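Local coordinates for conserved uncharacterized protein (predicted phosphoesterase COG0622) (Streptococcus pneumoniae, PDB 3CK2) that probably hydrolyses phosphoester bonds as a calcineurin-like metallophosphoesterase, holding two manganese ions in its putative active site, at residues E24-Y29 with L50-R55; L87-I90 with Q95-D98. All coordinates share one frame; numbering follows the deposited sequence.

Contact 1: E24-Y29 with L50-R55; sequences EVRDRY and LWEGIR
Arg-26 carries nearly the whole of this contact, reaching from helix 19-29 across the chain segment that leads into strand 54-56, an edge strand of one sheet of the calcineurin-like phosphoesterase fold. Its aliphatic part does most of the touching. Arg-26 CB lies 3.9 Å from Ile-54 CD1, and Arg-26 CD passes 3.2 Å from Glu-52 O, with CG close beside it. The long side chain thus runs over the type II beta turn from Trp-51 to Ile-54, in which Ile-54 N bonds back to Trp-51 O and Gly-53 has a positive phi of 92°. At its far end the guanidinium comes down on Leu-50: CD2 of that leucine covers one face, and Arg-26 NH1 approaches Leu-50 CA to 3.5 Å. Glu-52 extends alongside the arginine in the same direction, yet Glu-52 OE1 lies well out of the guanidinium plane, so the long salt bridge, 3.8 Å to Arg-26 NH1, is electrostatic rather than a directed bond.

What fixes the rotation of the guanidinium belongs to the helix itself. The arginine leaves the helix with CG anti to the backbone N (chi1 -178°), then bends at chi2 and chi3, which turns the NE/NH2 edge of the guanidinium toward Asp-27. Both nitrogens grip one oxygen, OD1, NE on its anti side and NH2 on its syn side, each coming from off the carboxylate plane. Farther out, Val-22 and Glu-23 of the same helix pack against Leu-50, while Val-36 and His-38 of the adjacent strand 35-38, and Met-12 of strand 7-12 beyond it, touch Ile-54. Within the Asp-27 grip, Arg-26 NH2 stands 2.8 Å from Asp-27 OD1.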
loop_
_atom_site.group_PDB
_atom_site.type_symbol
_atom_site.label_atom_id
_atom_site.label_comp_id
_atom_site.label_asym_id
_atom_site.label_seq_id
_atom_site.Cartn_x
_atom_site.Cartn_y
_atom_site.Cartn_z
ATOM N N GLU A 24 8.811 12.702 -4.339
ATOM C CA GLU A 24 7.875 13.699 -3.846
ATOM C C GLU A 24 7.071 13.181 -2.659
ATOM O O GLU A 24 6.910 13.889 -1.669
ATOM C CB GLU A 24 6.931 14.137 -4.950
ATOM C CG GLU A 24 6.028 15.227 -4.460
ATOM C CD GLU A 24 5.207 15.896 -5.552
ATOM O OE1 GLU A 24 5.388 15.544 -6.761
ATOM O OE2 GLU A 24 4.392 16.774 -5.160
ATOM N N VAL A 25 6.587 11.953 -2.762
ATOM C CA VAL A 25 5.819 11.311 -1.689
ATOM C C VAL A 25 6.704 10.943 -0.469
ATOM O O VAL A 25 6.288 11.133 0.694
ATOM C CB VAL A 25 5.019 10.054 -2.246
ATOM C CG1 VAL A 25 4.541 9.118 -1.125
ATOM C CG2 VAL A 25 3.882 10.521 -3.151
ATOM N N ARG A 26 7.913 10.437 -0.737
ATOM C CA ARG A 26 8.904 10.226 0.313
ATOM C C ARG A 26 9.115 11.522 1.108
ATOM O O ARG A 26 8.911 11.557 2.340
ATOM C CB ARG A 26 10.270 9.736 -0.226
ATOM C CG ARG A 26 11.265 9.470 0.964
ATOM C CD ARG A 26 12.768 9.692 0.731
ATOM N NE ARG A 26 13.092 10.928 0.024
ATOM C CZ ARG A 26 14.193 11.092 -0.709
ATOM N NH1 ARG A 26 15.057 10.108 -0.798
ATOM N NH2 ARG A 26 14.450 12.235 -1.356
ATOM N N ASP A 27 9.549 12.551 0.382
ATOM C CA ASP A 27 9.870 13.845 0.929
ATOM C C ASP A 27 8.718 14.463 1.724
ATOM O O ASP A 27 8.924 15.103 2.747
ATOM C CB ASP A 27 10.261 14.813 -0.210
ATOM C CG ASP A 27 11.676 14.576 -0.745
ATOM O OD1 ASP A 27 12.389 13.699 -0.209
ATOM O OD2 ASP A 27 12.076 15.286 -1.694
ATOM N N ARG A 28 7.510 14.300 1.230
ATOM C CA ARG A 28 6.355 14.907 1.878
ATOM C C ARG A 28 6.061 14.266 3.231
ATOM O O ARG A 28 5.684 14.943 4.202
ATOM C CB ARG A 28 5.143 14.754 0.966
ATOM C CG ARG A 28 3.935 15.501 1.438
ATOM C CD ARG A 28 2.808 15.328 0.466
ATOM N NE ARG A 28 1.609 15.963 0.988
ATOM C CZ ARG A 28 1.373 17.273 0.930
ATOM N NH1 ARG A 28 2.232 18.106 0.328
ATOM N NH2 ARG A 28 0.258 17.750 1.461
ATOM N N TYR A 29 6.265 12.957 3.299
ATOM C CA TYR A 29 5.719 12.168 4.384
ATOM C C TYR A 29 6.750 11.510 5.313
ATOM O O TYR A 29 6.437 11.254 6.495
ATOM C CB TYR A 29 4.788 11.101 3.804
ATOM C CG TYR A 29 3.522 11.644 3.180
ATOM C CD1 TYR A 29 2.502 12.207 3.968
ATOM C CD2 TYR A 29 3.314 11.540 1.792
ATOM C CE1 TYR A 29 1.313 12.683 3.359
ATOM C CE2 TYR A 29 2.148 11.972 1.183
ATOM C CZ TYR A 29 1.139 12.549 1.957
ATOM O OH TYR A 29 0.010 13.008 1.319
ATOM N N LEU A 50 15.931 6.999 -2.967
ATOM C CA LEU A 50 14.493 7.285 -2.872
ATOM C C LEU A 50 13.742 6.334 -1.930
ATOM O O LEU A 50 12.647 6.661 -1.453
ATOM C CB LEU A 50 13.863 7.246 -4.273
ATOM C CG LEU A 50 14.439 8.278 -5.274
ATOM C CD1 LEU A 50 13.704 8.164 -6.630
ATOM C CD2 LEU A 50 14.428 9.751 -4.725
ATOM N N TRP A 51 14.337 5.179 -1.629
ATOM C CA TRP A 51 13.684 4.203 -0.771
ATOM C C TRP A 51 13.955 4.405 0.709
ATOM O O TRP A 51 13.440 3.631 1.525
ATOM C CB TRP A 51 14.078 2.782 -1.148
ATOM C CG TRP A 51 13.645 2.370 -2.518
ATOM C CD1 TRP A 51 14.445 1.844 -3.512
ATOM C CD2 TRP A 51 12.329 2.481 -3.083
ATOM N NE1 TRP A 51 13.695 1.599 -4.643
ATOM C CE2 TRP A 51 12.396 1.964 -4.405
ATOM C CE3 TRP A 51 11.102 2.948 -2.607
ATOM C CZ2 TRP A 51 11.281 1.894 -5.236
ATOM C CZ3 TRP A 51 10.010 2.883 -3.432
ATOM C CH2 TRP A 51 10.104 2.360 -4.741
ATOM N N GLU A 52 14.769 5.395 1.053
ATOM C CA GLU A 52 15.058 5.689 2.462
ATOM C C GLU A 52 13.782 6.192 3.114
ATOM O O GLU A 52 13.192 7.171 2.651
ATOM C CB GLU A 52 16.153 6.762 2.629
ATOM C CG GLU A 52 17.525 6.417 2.077
ATOM C CD GLU A 52 18.364 7.660 1.812
ATOM O OE1 GLU A 52 17.795 8.723 1.481
ATOM O OE2 GLU A 52 19.594 7.570 1.920
ATOM N N GLY A 53 13.366 5.502 4.174
ATOM C CA GLY A 53 12.120 5.772 4.888
ATOM C C GLY A 53 10.897 4.983 4.396
ATOM O O GLY A 53 9.830 5.034 5.038
ATOM N N ILE A 54 11.051 4.235 3.288
ATOM C CA ILE A 54 9.931 3.558 2.632
ATOM C C ILE A 54 10.052 2.038 2.722
ATOM O O ILE A 54 11.136 1.512 2.524
ATOM C CB ILE A 54 9.811 3.959 1.121
ATOM C CG1 ILE A 54 9.621 5.476 0.971
ATOM C CG2 ILE A 54 8.662 3.183 0.450
ATOM C CD1 ILE A 54 9.614 5.926 -0.472
ATOM N N ARG A 55 8.938 1.346 3.000
ATOM C CA ARG A 55 8.907 -0.118 2.947
ATOM C C ARG A 55 8.428 -0.581 1.591
ATOM O O ARG A 55 7.278 -0.345 1.241
ATOM C CB ARG A 55 7.997 -0.706 4.031
ATOM C CG ARG A 55 8.339 -0.286 5.438
ATOM C CD ARG A 55 9.545 -1.043 5.929
ATOM N NE ARG A 55 9.202 -2.330 6.530
ATOM C CZ ARG A 55 10.090 -3.250 6.895
ATOM N NH1 ARG A 55 11.386 -3.062 6.698
ATOM N NH2 ARG A 55 9.669 -4.376 7.450
#

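Contact 2: L87-I90 with Q95-D98; sequences LFDI and QKLD
With chi1 at -70°, Phe-88 sets its ring beside the backbone N and lays one face against Leu-97. The result is a CH-pi contact: CD1 of Leu-97 sits 4.2 Å from the centroid of the Phe-88 ring, over the face but displaced toward the rim. Ile-90 adds its CG2 branch, 4.1 Å from Leu-97 CB. Here the loop after strand 78-83 folds back on the first turn of helix 95-103, in the calcineurin-like domain, and Thr-83, Tyr-111 and Phe-127 also pack on Leu-97, while Trp-100 meets the Phe-88 ring. The polar links run through the Phe-88 carbonyl and Lys-96. The carbonyl O of Phe-88 accepts from a water that in turn accepts from Leu-97 N, each bond 2.9 Å, so the water links the loop carbonyl to an amide of the first helical turn. Lys-96 runs past that same carbonyl, its CB 3.6 Å from Phe-88 O, and bends at chi4 to bring NZ to Asp-89. There Lys-96 NZ donates to the anti lone pair of Asp-89 OD2, 3.1 Å away, in a salt bridge between two solvent-exposed side chains.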
loop_
_atom_site.group_PDB
_atom_site.type_symbol
_atom_site.label_atom_id
_atom_site.label_comp_id
_atom_site.label_asym_id
_atom_site.label_seq_id
_atom_site.Cartn_x
_atom_site.Cartn_y
_atom_site.Cartn_z
ATOM N N LEU A 87 2.302 -13.134 -6.988
ATOM C CA LEU A 87 2.711 -14.413 -6.486
ATOM C C LEU A 87 1.572 -15.086 -5.743
ATOM O O LEU A 87 1.727 -16.242 -5.373
ATOM C CB LEU A 87 3.954 -14.307 -5.570
ATOM C CG LEU A 87 5.204 -13.701 -6.216
ATOM C CD1 LEU A 87 6.265 -13.394 -5.157
ATOM C CD2 LEU A 87 5.738 -14.619 -7.331
ATOM N N PHE A 88 0.449 -14.374 -5.532
ATOM C CA PHE A 88 -0.759 -14.940 -4.900
ATOM C C PHE A 88 -1.904 -15.140 -5.921
ATOM O O PHE A 88 -3.005 -15.520 -5.569
ATOM C CB PHE A 88 -1.211 -14.062 -3.709
ATOM C CG PHE A 88 -0.270 -14.130 -2.534
ATOM C CD1 PHE A 88 -0.470 -15.052 -1.520
ATOM C CD2 PHE A 88 0.870 -13.327 -2.481
ATOM C CE1 PHE A 88 0.418 -15.141 -0.445
ATOM C CE2 PHE A 88 1.754 -13.428 -1.422
ATOM C CZ PHE A 88 1.521 -14.338 -0.401
ATOM N N ASP A 89 -1.611 -14.878 -7.193
ATOM C CA ASP A 89 -2.585 -15.037 -8.268
ATOM C C ASP A 89 -3.862 -14.275 -7.959
ATOM O O ASP A 89 -4.964 -14.808 -8.117
ATOM C CB ASP A 89 -2.909 -16.519 -8.517
ATOM C CG ASP A 89 -1.685 -17.347 -8.900
ATOM O OD1 ASP A 89 -0.905 -16.905 -9.762
ATOM O OD2 ASP A 89 -1.516 -18.459 -8.342
ATOM N N ILE A 90 -3.702 -13.029 -7.532
ATOM C CA ILE A 90 -4.856 -12.215 -7.125
ATOM C C ILE A 90 -5.797 -11.851 -8.289
ATOM O O ILE A 90 -6.939 -11.512 -8.048
ATOM C CB ILE A 90 -4.487 -10.962 -6.264
ATOM C CG1 ILE A 90 -3.591 -9.964 -7.017
ATOM C CG2 ILE A 90 -3.847 -11.408 -4.987
ATOM C CD1 ILE A 90 -3.352 -8.705 -6.225
ATOM N N GLN A 95 -8.243 -15.743 -2.433
ATOM C CA GLN A 95 -8.196 -16.814 -1.444
ATOM C C GLN A 95 -6.777 -17.109 -0.925
ATOM O O GLN A 95 -6.591 -17.357 0.265
ATOM C CB GLN A 95 -8.821 -18.091 -2.019
ATOM C CG GLN A 95 -10.322 -17.961 -2.252
ATOM C CD GLN A 95 -10.995 -19.277 -2.573
ATOM O OE1 GLN A 95 -10.530 -20.034 -3.437
ATOM N NE2 GLN A 95 -12.108 -19.558 -1.890
ATOM N N LYS A 96 -5.784 -17.089 -1.813
ATOM C CA LYS A 96 -4.405 -17.295 -1.402
ATOM C C LYS A 96 -3.894 -16.099 -0.578
ATOM O O LYS A 96 -3.282 -16.278 0.455
ATOM C CB LYS A 96 -3.507 -17.559 -2.623
ATOM C CG LYS A 96 -3.720 -18.924 -3.282
ATOM C CD LYS A 96 -2.747 -19.145 -4.413
ATOM C CE LYS A 96 -3.203 -20.246 -5.381
ATOM N NZ LYS A 96 -3.799 -19.725 -6.692
ATOM N N LEU A 97 -4.156 -14.884 -1.033
ATOM C CA LEU A 97 -3.775 -13.697 -0.252
ATOM C C LEU A 97 -4.434 -13.673 1.151
ATOM O O LEU A 97 -3.777 -13.393 2.147
ATOM C CB LEU A 97 -4.131 -12.426 -1.007
ATOM C CG LEU A 97 -3.578 -11.112 -0.444
ATOM C CD1 LEU A 97 -2.031 -11.086 -0.576
ATOM C CD2 LEU A 97 -4.241 -9.924 -1.119
ATOM N N ASP A 98 -5.720 -13.990 1.216
ATOM C CA ASP A 98 -6.448 -14.028 2.479
ATOM C C ASP A 98 -5.965 -15.182 3.381
ATOM O O ASP A 98 -5.926 -15.039 4.592
ATOM C CB ASP A 98 -7.951 -14.149 2.195
ATOM C CG ASP A 98 -8.805 -14.030 3.438
ATOM O OD1 ASP A 98 -8.830 -12.977 4.095
ATOM O OD2 ASP A 98 -9.498 -14.993 3.755
HETATM O O HOH W 1 -5.021 -14.536 -3.804
HETATM O O HOH W 2 -5.579 -17.360 -6.019
#

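From the N terminus, the chain runs through strand 7-12 into helix 19-29, and contact 1 then closes the loop containing strand 35-38 by setting that helix against the entry to strand 54-56. Only after this does the chain build strands 70-75 and 78-83 of the second sheet and reach contact 2, a much shorter closure between residues 87-90 and the start of helix 95-103. The two therefore follow in series, neither nesting nor crossing. Their centres are 27 Å apart, on opposite sides of the chain's centre: contact 1 fastens a helix to the first sheet, and contact 2 a helix to the loop leaving strand 78-83 of the second.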